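Local coordinates for protein cellulase (Soil metagenome, PDB 5I2U) that probably hydrolyses the beta-1,4-glucosidic bonds of cellulose as a halotolerant family 5 glycoside hydrolase built on a TIM barrel, at residues D81-C85 against T318-R323; L56-S60 against I322-N326; R69-A75 against L297-D303; L262-W267 against P313-L317. One frame throughout, in Å; residues are numbered along the deposited sequence.

Contact 1 of 4, residues D81-C85 against T318-R323; sequences DDWKC and TRNSIR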
loop_
_atom_site.group_PDB
_atom_site.type_symbol
_atom_site.label_atom_id
_atom_site.label_comp_id
_atom_site.label_asym_id
_atom_site.label_seq_id
_atom_site.Cartn_x
_atom_site.Cartn_y
_atom_site.Cartn_z
ATOM N N ASP A 81 -5.826 0.199 16.687
ATOM C CA ASP A 81 -6.834 0.050 17.746
ATOM C C ASP A 81 -8.187 0.679 17.403
ATOM O O ASP A 81 -9.208 0.021 17.523
ATOM C CB ASP A 81 -6.316 0.621 19.077
ATOM C CG ASP A 81 -5.129 -0.151 19.623
ATOM O OD1 ASP A 81 -4.866 -1.285 19.174
ATOM O OD2 ASP A 81 -4.452 0.369 20.522
ATOM N N ASP A 82 -8.193 1.941 16.983
ATOM C CA ASP A 82 -9.440 2.675 16.759
ATOM C C ASP A 82 -10.014 2.513 15.341
ATOM O O ASP A 82 -11.237 2.365 15.194
ATOM C CB ASP A 82 -9.245 4.150 17.073
ATOM C CG ASP A 82 -10.527 4.936 16.950
ATOM O OD1 ASP A 82 -11.490 4.624 17.677
ATOM O OD2 ASP A 82 -10.578 5.852 16.108
ATOM N N TRP A 83 -9.155 2.558 14.312
ATOM C CA TRP A 83 -9.614 2.386 12.906
ATOM C C TRP A 83 -9.702 0.909 12.500
ATOM O O TRP A 83 -10.290 0.587 11.472
ATOM C CB TRP A 83 -8.710 3.134 11.910
ATOM C CG TRP A 83 -8.842 4.622 11.928
ATOM C CD1 TRP A 83 -9.169 5.411 12.994
ATOM C CD2 TRP A 83 -8.615 5.506 10.830
ATOM N NE1 TRP A 83 -9.182 6.724 12.624
ATOM C CE2 TRP A 83 -8.840 6.818 11.299
ATOM C CE3 TRP A 83 -8.236 5.319 9.496
ATOM C CZ2 TRP A 83 -8.699 7.947 10.473
ATOM C CZ3 TRP A 83 -8.117 6.432 8.670
ATOM C CH2 TRP A 83 -8.343 7.738 9.167
ATOM N N LYS A 84 -9.117 0.031 13.310
ATOM C CA LYS A 84 -9.061 -1.411 13.042
ATOM C C LYS A 84 -8.272 -1.748 11.778
ATOM O O LYS A 84 -8.588 -2.718 11.093
ATOM C CB LYS A 84 -10.465 -2.045 13.006
ATOM C CG LYS A 84 -11.349 -1.715 14.198
ATOM C CD LYS A 84 -10.789 -2.257 15.501
ATOM C CE LYS A 84 -11.813 -2.101 16.627
ATOM N NZ LYS A 84 -11.199 -2.252 17.973
ATOM N N CYS A 85 -7.226 -0.969 11.488
ATOM C CA CYS A 85 -6.340 -1.298 10.383
ATOM C C CYS A 85 -5.633 -2.619 10.685
ATOM O O CYS A 85 -5.120 -2.832 11.796
ATOM C CB CYS A 85 -5.308 -0.194 10.131
ATOM S SG CYS A 85 -6.012 1.384 9.596
ATOM N N THR A 318 -13.406 6.492 5.448
ATOM C CA THR A 318 -12.328 5.494 5.524
ATOM C C THR A 318 -12.379 4.702 6.839
ATOM O O THR A 318 -12.289 3.474 6.839
ATOM C CB THR A 318 -10.919 6.150 5.379
ATOM O OG1 THR A 318 -10.798 6.777 4.093
ATOM C CG2 THR A 318 -9.813 5.120 5.521
ATOM N N ARG A 319 -12.494 5.409 7.954
ATOM C CA ARG A 319 -12.535 4.766 9.260
ATOM C C ARG A 319 -13.689 3.787 9.327
ATOM O O ARG A 319 -13.507 2.653 9.764
ATOM C CB ARG A 319 -12.654 5.811 10.372
ATOM C CG ARG A 319 -12.611 5.246 11.777
ATOM C CD ARG A 319 -12.624 6.346 12.821
ATOM N NE ARG A 319 -12.761 5.795 14.165
ATOM C CZ ARG A 319 -13.911 5.371 14.702
ATOM N NH1 ARG A 319 -15.070 5.418 14.024
ATOM N NH2 ARG A 319 -13.906 4.904 15.939
ATOM N N ASN A 320 -14.869 4.232 8.905
ATOM C CA ASN A 320 -16.064 3.387 8.933
ATOM C C ASN A 320 -15.932 2.200 8.012
ATOM O O ASN A 320 -16.266 1.086 8.406
ATOM C CB ASN A 320 -17.338 4.168 8.575
ATOM C CG ASN A 320 -17.736 5.175 9.642
ATOM O OD1 ASN A 320 -17.491 4.982 10.830
ATOM N ND2 ASN A 320 -18.350 6.259 9.216
ATOM N N SER A 321 -15.440 2.447 6.802
ATOM C CA SER A 321 -15.204 1.390 5.823
ATOM C C SER A 321 -14.306 0.302 6.386
ATOM O O SER A 321 -14.593 -0.888 6.238
ATOM C CB SER A 321 -14.573 1.957 4.533
ATOM O OG SER A 321 -15.527 2.607 3.703
ATOM N N ILE A 322 -13.223 0.707 7.039
ATOM C CA ILE A 322 -12.264 -0.251 7.561
ATOM C C ILE A 322 -12.841 -0.984 8.769
ATOM O O ILE A 322 -12.651 -2.188 8.895
ATOM C CB ILE A 322 -10.899 0.410 7.898
ATOM C CG1 ILE A 322 -10.265 0.968 6.631
ATOM C CG2 ILE A 322 -9.931 -0.591 8.527
ATOM C CD1 ILE A 322 -9.171 1.976 6.884
ATOM N N ARG A 323 -13.518 -0.256 9.648
ATOM C CA ARG A 323 -14.088 -0.834 10.882
ATOM C C ARG A 323 -15.199 -1.859 10.639
ATOM O O ARG A 323 -15.256 -2.870 11.330
ATOM C CB ARG A 323 -14.622 0.263 11.804
ATOM C CG ARG A 323 -13.551 0.967 12.605
ATOM C CD ARG A 323 -14.155 2.146 13.343
ATOM N NE ARG A 323 -15.151 1.677 14.301
ATOM C CZ ARG A 323 -14.899 1.206 15.530
ATOM N NH1 ARG A 323 -13.661 1.162 16.034
ATOM N NH2 ARG A 323 -15.921 0.784 16.278
#
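Asp82 and Arg319 form a bidentate salt bridge where the loop between helix 73-81 and strand 87-93 meets the last helix of the TIM barrel, 313-325. Arg319 grips side-on: NE donates to OD2 of Asp82 at 2.9 Å, and NH2 to OD1 at 3.0 Å with an almost straight N-H...O angle of 171°. Both oxygens lie near the guanidinium plane, but the nitrogens meet them from above the carboxylate plane, the two flat groups being twisted against each other. The Asp82 carbonyl is satisfied separately, its O taking a hydrogen bond from Arg323 NH1 at 2.8 Å. Two arginines one helical turn apart thus serve one residue, and their positive charge would probably keep Asp82 ionised. Nearby, Lys84 NZ turns back to donate to Asp81 O at 3.1 Å. Thr318 OG1 bonds within its own helix to Trp314 O, so this hydroxyl takes no part across the contact; its CG2 instead approaches Trp83 CZ3. With CG trans to the main-chain nitrogen (chi1 -176°) and the chain extended as far as NE, Arg319 runs its methylenes over one face of the Trp83 indole before reaching Asp82. This is a CH-pi contact over the face: Arg319 CG stands 3.7 Å from the centroid of the Trp83 five-membered ring, 13° off its normal.

Contact 2 of 4, residues L56-S60 against I322-N326; sequences LRGAS and IRNAN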
loop_
_atom_site.group_PDB
_atom_site.type_symbol
_atom_site.label_atom_id
_atom_site.label_comp_id
_atom_site.label_asym_id
_atom_site.label_seq_id
_atom_site.Cartn_x
_atom_site.Cartn_y
_atom_site.Cartn_z
ATOM N N LEU A 56 -6.644 -7.959 3.797
ATOM C CA LEU A 56 -6.174 -6.867 4.623
ATOM C C LEU A 56 -6.890 -5.571 4.229
ATOM O O LEU A 56 -7.092 -5.290 3.037
ATOM C CB LEU A 56 -4.670 -6.704 4.488
ATOM C CG LEU A 56 -3.842 -7.926 4.907
ATOM C CD1 LEU A 56 -2.389 -7.706 4.548
ATOM C CD2 LEU A 56 -3.984 -8.240 6.391
ATOM N N ARG A 57 -7.306 -4.818 5.242
ATOM C CA ARG A 57 -7.919 -3.502 5.064
ATOM C C ARG A 57 -7.242 -2.524 5.997
ATOM O O ARG A 57 -7.117 -2.789 7.188
ATOM C CB ARG A 57 -9.401 -3.556 5.401
ATOM C CG ARG A 57 -10.216 -4.460 4.488
ATOM C CD ARG A 57 -10.925 -5.472 5.341
ATOM N NE ARG A 57 -11.710 -6.441 4.595
ATOM C CZ ARG A 57 -12.120 -7.603 5.097
ATOM N NH1 ARG A 57 -11.846 -7.939 6.361
ATOM N NH2 ARG A 57 -12.823 -8.437 4.332
ATOM N N GLY A 58 -6.778 -1.406 5.447
ATOM C CA GLY A 58 -6.138 -0.377 6.257
ATOM C C GLY A 58 -5.923 0.950 5.546
ATOM O O GLY A 58 -6.646 1.289 4.609
ATOM N N ALA A 59 -4.918 1.684 6.007
ATOM C CA ALA A 59 -4.677 3.053 5.580
ATOM C C ALA A 59 -3.181 3.319 5.356
ATOM O O ALA A 59 -2.346 2.778 6.062
ATOM C CB ALA A 59 -5.236 4.005 6.618
ATOM N N SER A 60 -2.878 4.142 4.350
ATOM C CA SER A 60 -1.523 4.575 4.044
ATOM C C SER A 60 -1.244 5.946 4.633
ATOM O O SER A 60 -2.060 6.860 4.511
ATOM C CB SER A 60 -1.318 4.652 2.543
ATOM O OG SER A 60 0.036 4.940 2.220
ATOM N N ILE A 322 -13.223 0.707 7.039
ATOM C CA ILE A 322 -12.264 -0.251 7.561
ATOM C C ILE A 322 -12.841 -0.984 8.769
ATOM O O ILE A 322 -12.651 -2.188 8.895
ATOM C CB ILE A 322 -10.899 0.410 7.898
ATOM C CG1 ILE A 322 -10.265 0.968 6.631
ATOM C CG2 ILE A 322 -9.931 -0.591 8.527
ATOM C CD1 ILE A 322 -9.171 1.976 6.884
ATOM N N ARG A 323 -13.518 -0.256 9.648
ATOM C CA ARG A 323 -14.088 -0.834 10.882
ATOM C C ARG A 323 -15.199 -1.859 10.639
ATOM O O ARG A 323 -15.256 -2.870 11.330
ATOM C CB ARG A 323 -14.622 0.263 11.804
ATOM C CG ARG A 323 -13.551 0.967 12.605
ATOM C CD ARG A 323 -14.155 2.146 13.343
ATOM N NE ARG A 323 -15.151 1.677 14.301
ATOM C CZ ARG A 323 -14.899 1.206 15.530
ATOM N NH1 ARG A 323 -13.661 1.162 16.034
ATOM N NH2 ARG A 323 -15.921 0.784 16.278
ATOM N N ASN A 324 -16.066 -1.594 9.664
ATOM C CA ASN A 324 -17.181 -2.488 9.378
ATOM C C ASN A 324 -16.695 -3.758 8.642
ATOM O O ASN A 324 -17.152 -4.862 8.938
ATOM C CB ASN A 324 -18.362 -1.713 8.738
ATOM C CG ASN A 324 -19.012 -2.432 7.556
ATOM O OD1 ASN A 324 -18.411 -2.574 6.490
ATOM N ND2 ASN A 324 -20.266 -2.843 7.728
ATOM N N ALA A 325 -15.743 -3.600 7.722
ATOM C CA ALA A 325 -15.081 -4.736 7.064
ATOM C C ALA A 325 -14.296 -5.619 8.055
ATOM O O ALA A 325 -14.383 -6.835 7.976
ATOM C CB ALA A 325 -14.165 -4.239 5.951
ATOM N N ASN A 326 -13.541 -5.000 8.970
ATOM C CA ASN A 326 -12.853 -5.711 10.068
ATOM C C ASN A 326 -13.658 -5.666 11.361
ATOM O O ASN A 326 -13.206 -6.145 12.393
ATOM C CB ASN A 326 -11.464 -5.115 10.339
ATOM C CG ASN A 326 -10.542 -5.192 9.136
ATOM O OD1 ASN A 326 -10.608 -6.139 8.342
ATOM N ND2 ASN A 326 -9.653 -4.210 9.010
#
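The hydrogen bond from Arg57 NH1 to Asn326 OD1, 2.9 Å long with an N-H...O angle of 168°, ties the start of strand 57-61 to Asn326, the last modelled residue of the chain. OD1 sits at the edge of the guanidinium, close to its plane, whereas the donor is tilted 20° from the plane of the amide carbonyl; the two flat groups are 52° apart. The other end of the guanidinium has its own mate, because Arg57 NH2 makes a salt bridge to Glu275. Asn326 is likewise shared: its ND2 is held chiefly by Lys84 O and reaches Arg57 O only weakly, at 3.4 Å. Ala325 O lies over the guanidinium face, and its 3.2 Å approach to Arg57 NH1 has too poor an angle for a hydrogen bond. Nearer the backbone, the bend about CB-CG brings Arg57 CD to 3.5 Å from Ala325 CB. An alanine in place of Arg57 would probably leave Asn326 OD1 and the Glu275 carboxylate without their charged donor and open a gap beside the Ala325 methyl. Further along the strand, Gly58 O lies 3.5 Å from Ile322 CD1 of helix 313-325, and Ala59 CB 4.4 Å from that same Ile322 CD1, while Trp281 of the neighbouring strand flanks both Ile322 and Arg57. Gly58 pairs through its backbone with Trp281 and Ala283, so this helix packs across the seam where the first and eighth strands close the TIM barrel.

Contact 3 of 4, residues R69-A75 against L297-D303; sequences RFYNKNA and LPRASAD
Asn72 is the N-cap of helix 73-81, and through the same side chain it binds Ala302 in the long loop between strand 281-286 and helix 313-325. Its OD1 accepts from Ala75 N at 2.9 Å and more weakly from Asn74 N, the capping bonds proper. Its ND2 donates to two carbonyls: Arg69 O in its own segment at 2.8 Å, and Ala302 O across the contact at 3.0 Å. The latter bond is straight at the hydrogen, 170°, yet ND2 stands well above the carbonyl plane of Ala302. A chi1 of 67°, which sets CG between the backbone N and carbonyl carbon, turns the amide so that one end caps and the other bridges. The second hold is the guanidinium of Arg69, which grips a single oxygen end-on: NH1 and NH2 reach Ala300 O at 2.9 and 3.0 Å, from the same face of the carbonyl plane. Ala300 closes a type I turn begun at Leu297. Phe70 CZ lies over one face of this guanidinium, toward its rim, Asp288 makes a salt bridge to NH2, and a glycerol, probably from crystallisation, bonds NE. On the loop side, Ser301 OG takes the N-H of Asp303 in an ST turn. Both cross-contact acceptors are main-chain carbonyls, which implies that the polar hold on the loop does not depend on side chains there, although the Ala302 methyl packs against Arg69 O.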
loop_
_atom_site.group_PDB
_atom_site.type_symbol
_atom_site.label_atom_id
_atom_site.label_comp_id
_atom_site.label_asym_id
_atom_site.label_seq_id
_atom_site.Cartn_x
_atom_site.Cartn_y
_atom_site.Cartn_z
ATOM N N ARG A 69 5.031 14.162 10.462
ATOM C CA ARG A 69 4.578 14.154 11.857
ATOM C C ARG A 69 3.766 12.905 12.223
ATOM O O ARG A 69 3.806 12.440 13.368
ATOM C CB ARG A 69 3.849 15.470 12.220
ATOM C CG ARG A 69 2.402 15.623 11.788
ATOM C CD ARG A 69 1.942 17.079 11.932
ATOM N NE ARG A 69 0.505 17.248 11.664
ATOM C CZ ARG A 69 -0.478 17.155 12.567
ATOM N NH1 ARG A 69 -0.228 16.878 13.850
ATOM N NH2 ARG A 69 -1.739 17.344 12.185
ATOM N N PHE A 70 3.083 12.316 11.244
ATOM C CA PHE A 70 2.307 11.092 11.493
ATOM C C PHE A 70 3.126 9.799 11.495
ATOM O O PHE A 70 2.588 8.734 11.809
ATOM C CB PHE A 70 1.159 10.985 10.479
ATOM C CG PHE A 70 0.223 12.152 10.515
ATOM C CD1 PHE A 70 -0.577 12.374 11.632
ATOM C CD2 PHE A 70 0.157 13.041 9.457
ATOM C CE1 PHE A 70 -1.431 13.470 11.691
ATOM C CE2 PHE A 70 -0.689 14.134 9.507
ATOM C CZ PHE A 70 -1.486 14.349 10.618
ATOM N N TYR A 71 4.403 9.868 11.135
ATOM C CA TYR A 71 5.274 8.686 11.144
ATOM C C TYR A 71 5.827 8.533 12.555
ATOM O O TYR A 71 6.970 8.892 12.845
ATOM C CB TYR A 71 6.386 8.821 10.102
ATOM C CG TYR A 71 5.923 8.537 8.690
ATOM C CD1 TYR A 71 5.060 9.410 8.020
ATOM C CD2 TYR A 71 6.344 7.393 8.026
ATOM C CE1 TYR A 71 4.625 9.140 6.727
ATOM C CE2 TYR A 71 5.913 7.118 6.739
ATOM C CZ TYR A 71 5.052 7.987 6.100
ATOM O OH TYR A 71 4.659 7.672 4.816
ATOM N N ASN A 72 4.992 7.986 13.423
ATOM C CA ASN A 72 5.354 7.717 14.800
ATOM C C ASN A 72 4.571 6.516 15.342
ATOM O O ASN A 72 3.574 6.096 14.746
ATOM C CB ASN A 72 5.106 8.961 15.648
ATOM C CG ASN A 72 3.628 9.310 15.764
ATOM O OD1 ASN A 72 2.917 8.705 16.541
ATOM N ND2 ASN A 72 3.174 10.306 15.003
ATOM N N LYS A 73 5.006 5.988 16.478
ATOM C CA LYS A 73 4.449 4.743 16.990
ATOM C C LYS A 73 2.996 4.854 17.432
ATOM O O LYS A 73 2.227 3.897 17.267
ATOM C CB LYS A 73 5.314 4.189 18.116
ATOM C CG LYS A 73 6.721 3.848 17.646
ATOM C CD LYS A 73 7.408 2.823 18.525
ATOM C CE LYS A 73 8.734 2.418 17.904
ATOM N NZ LYS A 73 9.434 1.385 18.717
ATOM N N ASN A 74 2.621 6.020 17.942
ATOM C CA ASN A 74 1.298 6.222 18.507
ATOM C C ASN A 74 0.222 6.331 17.427
ATOM O O ASN A 74 -0.862 5.749 17.558
ATOM C CB ASN A 74 1.294 7.444 19.417
ATOM C CG ASN A 74 2.206 7.276 20.642
ATOM O OD1 ASN A 74 2.499 6.162 21.078
ATOM N ND2 ASN A 74 2.644 8.394 21.203
ATOM N N ALA A 75 0.535 7.039 16.347
ATOM C CA ALA A 75 -0.360 7.098 15.191
ATOM C C ALA A 75 -0.663 5.707 14.662
ATOM O O ALA A 75 -1.819 5.389 14.398
ATOM C CB ALA A 75 0.241 7.949 14.089
ATOM N N LEU A 297 -7.851 16.865 9.875
ATOM C CA LEU A 297 -7.630 18.313 9.993
ATOM C C LEU A 297 -6.236 18.589 10.576
ATOM O O LEU A 297 -5.735 17.788 11.355
ATOM C CB LEU A 297 -8.669 18.959 10.904
ATOM C CG LEU A 297 -10.117 18.933 10.443
ATOM C CD1 LEU A 297 -10.965 19.717 11.433
ATOM C CD2 LEU A 297 -10.284 19.507 9.041
ATOM N N PRO A 298 -5.606 19.717 10.189
ATOM C CA PRO A 298 -4.295 20.083 10.748
ATOM C C PRO A 298 -4.237 20.151 12.268
ATOM O O PRO A 298 -3.201 19.887 12.837
ATOM C CB PRO A 298 -4.032 21.456 10.125
ATOM C CG PRO A 298 -4.707 21.357 8.789
ATOM C CD PRO A 298 -5.934 20.534 9.000
ATOM N N ARG A 299 -5.356 20.488 12.902
ATOM C CA ARG A 299 -5.474 20.524 14.354
ATOM C C ARG A 299 -5.222 19.190 15.030
ATOM O O ARG A 299 -4.870 19.160 16.200
ATOM C CB ARG A 299 -6.867 21.026 14.743
ATOM C CG ARG A 299 -7.102 21.164 16.242
ATOM C CD ARG A 299 -8.250 22.110 16.524
ATOM N NE ARG A 299 -9.448 21.767 15.763
ATOM C CZ ARG A 299 -10.379 20.882 16.130
ATOM N NH1 ARG A 299 -10.286 20.216 17.283
ATOM N NH2 ARG A 299 -11.415 20.660 15.324
ATOM N N ALA A 300 -5.416 18.095 14.297
ATOM C CA ALA A 300 -5.259 16.758 14.843
ATOM C C ALA A 300 -3.869 16.544 15.438
ATOM O O ALA A 300 -2.885 17.055 14.909
ATOM C CB ALA A 300 -5.540 15.727 13.774
ATOM N N SER A 301 -3.801 15.820 16.558
ATOM C CA SER A 301 -2.511 15.447 17.149
ATOM C C SER A 301 -1.784 14.483 16.220
ATOM O O SER A 301 -2.420 13.660 15.547
ATOM C CB SER A 301 -2.709 14.787 18.513
ATOM O OG SER A 301 -1.481 14.322 19.050
ATOM N N ALA A 302 -0.464 14.598 16.174
ATOM C CA ALA A 302 0.394 13.576 15.548
ATOM C C ALA A 302 0.222 12.197 16.191
ATOM O O ALA A 302 0.338 11.175 15.511
ATOM C CB ALA A 302 1.857 13.992 15.620
ATOM N N ASP A 303 -0.067 12.172 17.492
ATOM C CA ASP A 303 -0.100 10.928 18.265
ATOM C C ASP A 303 -1.412 10.139 18.176
ATOM O O ASP A 303 -1.475 9.028 18.702
ATOM C CB ASP A 303 0.226 11.221 19.739
ATOM C CG ASP A 303 1.565 11.896 19.908
ATOM O OD1 ASP A 303 2.561 11.420 19.323
ATOM O OD2 ASP A 303 1.620 12.918 20.620
#

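Contact 4 of 4, residues L262-W267 against P313-L317; sequences LGIEEW and PWGKL
Leu262, just before helix 264-276, and Trp314 have CA atoms 7.2 Å apart, and Ile264 at the start of that helix and Leu317 8.1 Å, a spacing too wide for backbone-to-backbone contact, so that side chains bridge it. The central pair is a T-shaped stack: the edge of Trp314 points into one face of Trp267, with six-membered centroids 4.8 Å apart and planes at 86°. Trp267 CG lies trans to its main-chain N (chi1 175°), which swings the indole toward helix 313-325. Trp314 CH2 comes to 3.6 Å from Trp267 CH2, and Trp314 CZ3 sits over the middle of the same indole. Both indole nitrogens have partners elsewhere, NE1 of Trp267 with Ser321 OG and NE1 of Trp314 with Trp284 O. These are the helices that follow the seventh and eighth strands of the TIM barrel, neighbours in its outer ring. Leu317 and Trp267 run antiparallel alongside each other, Leu317 CG 3.7 Å from Trp267 CD1. With a serine in place of Trp267, the Trp314 rim is likely to lose its facing ring, Ser321 OG the indole N-H, and Leu317 its packing. Leu262 forks around the start of helix 313-325: CD1 lies 3.9 Å from Trp314 CE3, and CD2 3.9 Å from Pro313 CB. Ile264 CG1 meets Leu317 CD2 at 4.0 Å.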
loop_
_atom_site.group_PDB
_atom_site.type_symbol
_atom_site.label_atom_id
_atom_site.label_comp_id
_atom_site.label_asym_id
_atom_site.label_seq_id
_atom_site.Cartn_x
_atom_site.Cartn_y
_atom_site.Cartn_z
ATOM N N LEU A 262 -15.718 14.027 -3.459
ATOM C CA LEU A 262 -15.696 12.765 -2.742
ATOM C C LEU A 262 -16.828 11.925 -3.324
ATOM O O LEU A 262 -17.990 12.223 -3.090
ATOM C CB LEU A 262 -15.863 12.990 -1.230
ATOM C CG LEU A 262 -15.689 11.764 -0.326
ATOM C CD1 LEU A 262 -14.348 11.065 -0.539
ATOM C CD2 LEU A 262 -15.848 12.162 1.135
ATOM N N GLY A 263 -16.482 10.900 -4.099
ATOM C CA GLY A 263 -17.477 10.016 -4.721
ATOM C C GLY A 263 -17.900 8.896 -3.794
ATOM O O GLY A 263 -17.417 7.771 -3.908
ATOM N N ILE A 264 -18.841 9.195 -2.908
ATOM C CA ILE A 264 -19.245 8.257 -1.846
ATOM C C ILE A 264 -19.891 6.969 -2.346
ATOM O O ILE A 264 -19.571 5.885 -1.841
ATOM C CB ILE A 264 -20.165 8.947 -0.823
ATOM C CG1 ILE A 264 -19.335 9.983 -0.066
ATOM C CG2 ILE A 264 -20.797 7.948 0.156
ATOM C CD1 ILE A 264 -20.146 10.967 0.727
ATOM N N GLU A 265 -20.795 7.088 -3.321
ATOM C CA GLU A 265 -21.425 5.914 -3.916
ATOM C C GLU A 265 -20.403 5.082 -4.686
ATOM O O GLU A 265 -20.372 3.861 -4.554
ATOM C CB GLU A 265 -22.635 6.306 -4.784
ATOM C CG GLU A 265 -23.733 6.911 -3.964
ATOM C CD GLU A 265 -25.111 6.596 -4.506
ATOM O OE1 GLU A 265 -25.442 7.126 -5.585
ATOM O OE2 GLU A 265 -25.848 5.811 -3.855
ATOM N N GLU A 266 -19.537 5.757 -5.444
ATOM C CA GLU A 266 -18.474 5.097 -6.206
ATOM C C GLU A 266 -17.493 4.359 -5.274
ATOM O O GLU A 266 -17.066 3.245 -5.581
ATOM C CB GLU A 266 -17.714 6.096 -7.093
ATOM C CG GLU A 266 -18.551 6.745 -8.198
ATOM C CD GLU A 266 -19.325 7.991 -7.750
ATOM O OE1 GLU A 266 -19.579 8.169 -6.536
ATOM O OE2 GLU A 266 -19.684 8.802 -8.621
ATOM N N TRP A 267 -17.136 4.985 -4.149
ATOM C CA TRP A 267 -16.351 4.320 -3.112
ATOM C C TRP A 267 -17.015 3.032 -2.624
ATOM O O TRP A 267 -16.361 1.984 -2.555
ATOM C CB TRP A 267 -16.083 5.250 -1.916
ATOM C CG TRP A 267 -15.379 4.565 -0.786
ATOM C CD1 TRP A 267 -15.903 4.222 0.431
ATOM C CD2 TRP A 267 -14.038 4.101 -0.791
ATOM N NE1 TRP A 267 -14.952 3.588 1.203
ATOM C CE2 TRP A 267 -13.794 3.506 0.477
ATOM C CE3 TRP A 267 -13.004 4.140 -1.735
ATOM C CZ2 TRP A 267 -12.560 2.948 0.819
ATOM C CZ3 TRP A 267 -11.766 3.597 -1.393
ATOM C CH2 TRP A 267 -11.558 3.000 -0.122
ATOM N N PRO A 313 -14.355 14.430 6.089
ATOM C CA PRO A 313 -15.357 13.533 5.497
ATOM C C PRO A 313 -14.781 12.211 4.949
ATOM O O PRO A 313 -15.293 11.138 5.272
ATOM C CB PRO A 313 -15.946 14.369 4.368
ATOM C CG PRO A 313 -15.754 15.786 4.789
ATOM C CD PRO A 313 -14.527 15.826 5.646
ATOM N N TRP A 314 -13.703 12.298 4.171
ATOM C CA TRP A 314 -12.983 11.106 3.680
ATOM C C TRP A 314 -12.356 10.276 4.809
ATOM O O TRP A 314 -12.282 9.051 4.713
ATOM C CB TRP A 314 -11.947 11.518 2.622
ATOM C CG TRP A 314 -10.993 10.456 2.179
ATOM C CD1 TRP A 314 -9.655 10.569 2.141
ATOM C CD2 TRP A 314 -11.296 9.121 1.738
ATOM N NE1 TRP A 314 -9.081 9.412 1.690
ATOM C CE2 TRP A 314 -10.070 8.502 1.431
ATOM C CE3 TRP A 314 -12.486 8.395 1.556
ATOM C CZ2 TRP A 314 -9.983 7.185 0.974
ATOM C CZ3 TRP A 314 -12.408 7.088 1.082
ATOM C CH2 TRP A 314 -11.160 6.498 0.803
ATOM N N GLY A 315 -11.920 10.943 5.877
ATOM C CA GLY A 315 -11.437 10.275 7.089
ATOM C C GLY A 315 -12.511 9.430 7.748
ATOM O O GLY A 315 -12.284 8.258 8.053
ATOM N N LYS A 316 -13.681 10.025 7.952
ATOM C CA LYS A 316 -14.814 9.309 8.522
ATOM C C LYS A 316 -15.234 8.110 7.667
ATOM O O LYS A 316 -15.491 7.017 8.195
ATOM C CB LYS A 316 -16.008 10.256 8.717
ATOM C CG LYS A 316 -15.830 11.292 9.818
ATOM C CD LYS A 316 -17.101 12.119 9.987
ATOM C CE LYS A 316 -17.038 13.073 11.172
ATOM N NZ LYS A 316 -16.247 14.298 10.846
ATOM N N LEU A 317 -15.339 8.336 6.362
ATOM C CA LEU A 317 -15.716 7.296 5.421
ATOM C C LEU A 317 -14.693 6.146 5.389
ATOM O O LEU A 317 -15.077 4.967 5.323
ATOM C CB LEU A 317 -15.876 7.902 4.026
ATOM C CG LEU A 317 -16.312 6.977 2.893
ATOM C CD1 LEU A 317 -17.614 6.278 3.249
ATOM C CD2 LEU A 317 -16.466 7.770 1.604
#

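How the contacts relate
Contacts 1, 2 and 4 all use helix 313-325, joining it in turn to the loop after the first barrel helix, to the first strand and to the preceding helix 264-276. Contact 2 lies nearest the chain centre, its own centre about 12 Å away, against 16 Å for contact 1 and 19 Å for contacts 3 and 4; all four are only partly buried. Contacts 1 and 2 share Ile322 and Arg323, and contacts 2 and 4 each touch contact 1. Contact 3 touches none of the others. Contact 4 itself is apolar, with no hydrogen bond between its segments, whereas contacts 1 to 3, made by loops and a strand end, rely on arginine and asparagine donors.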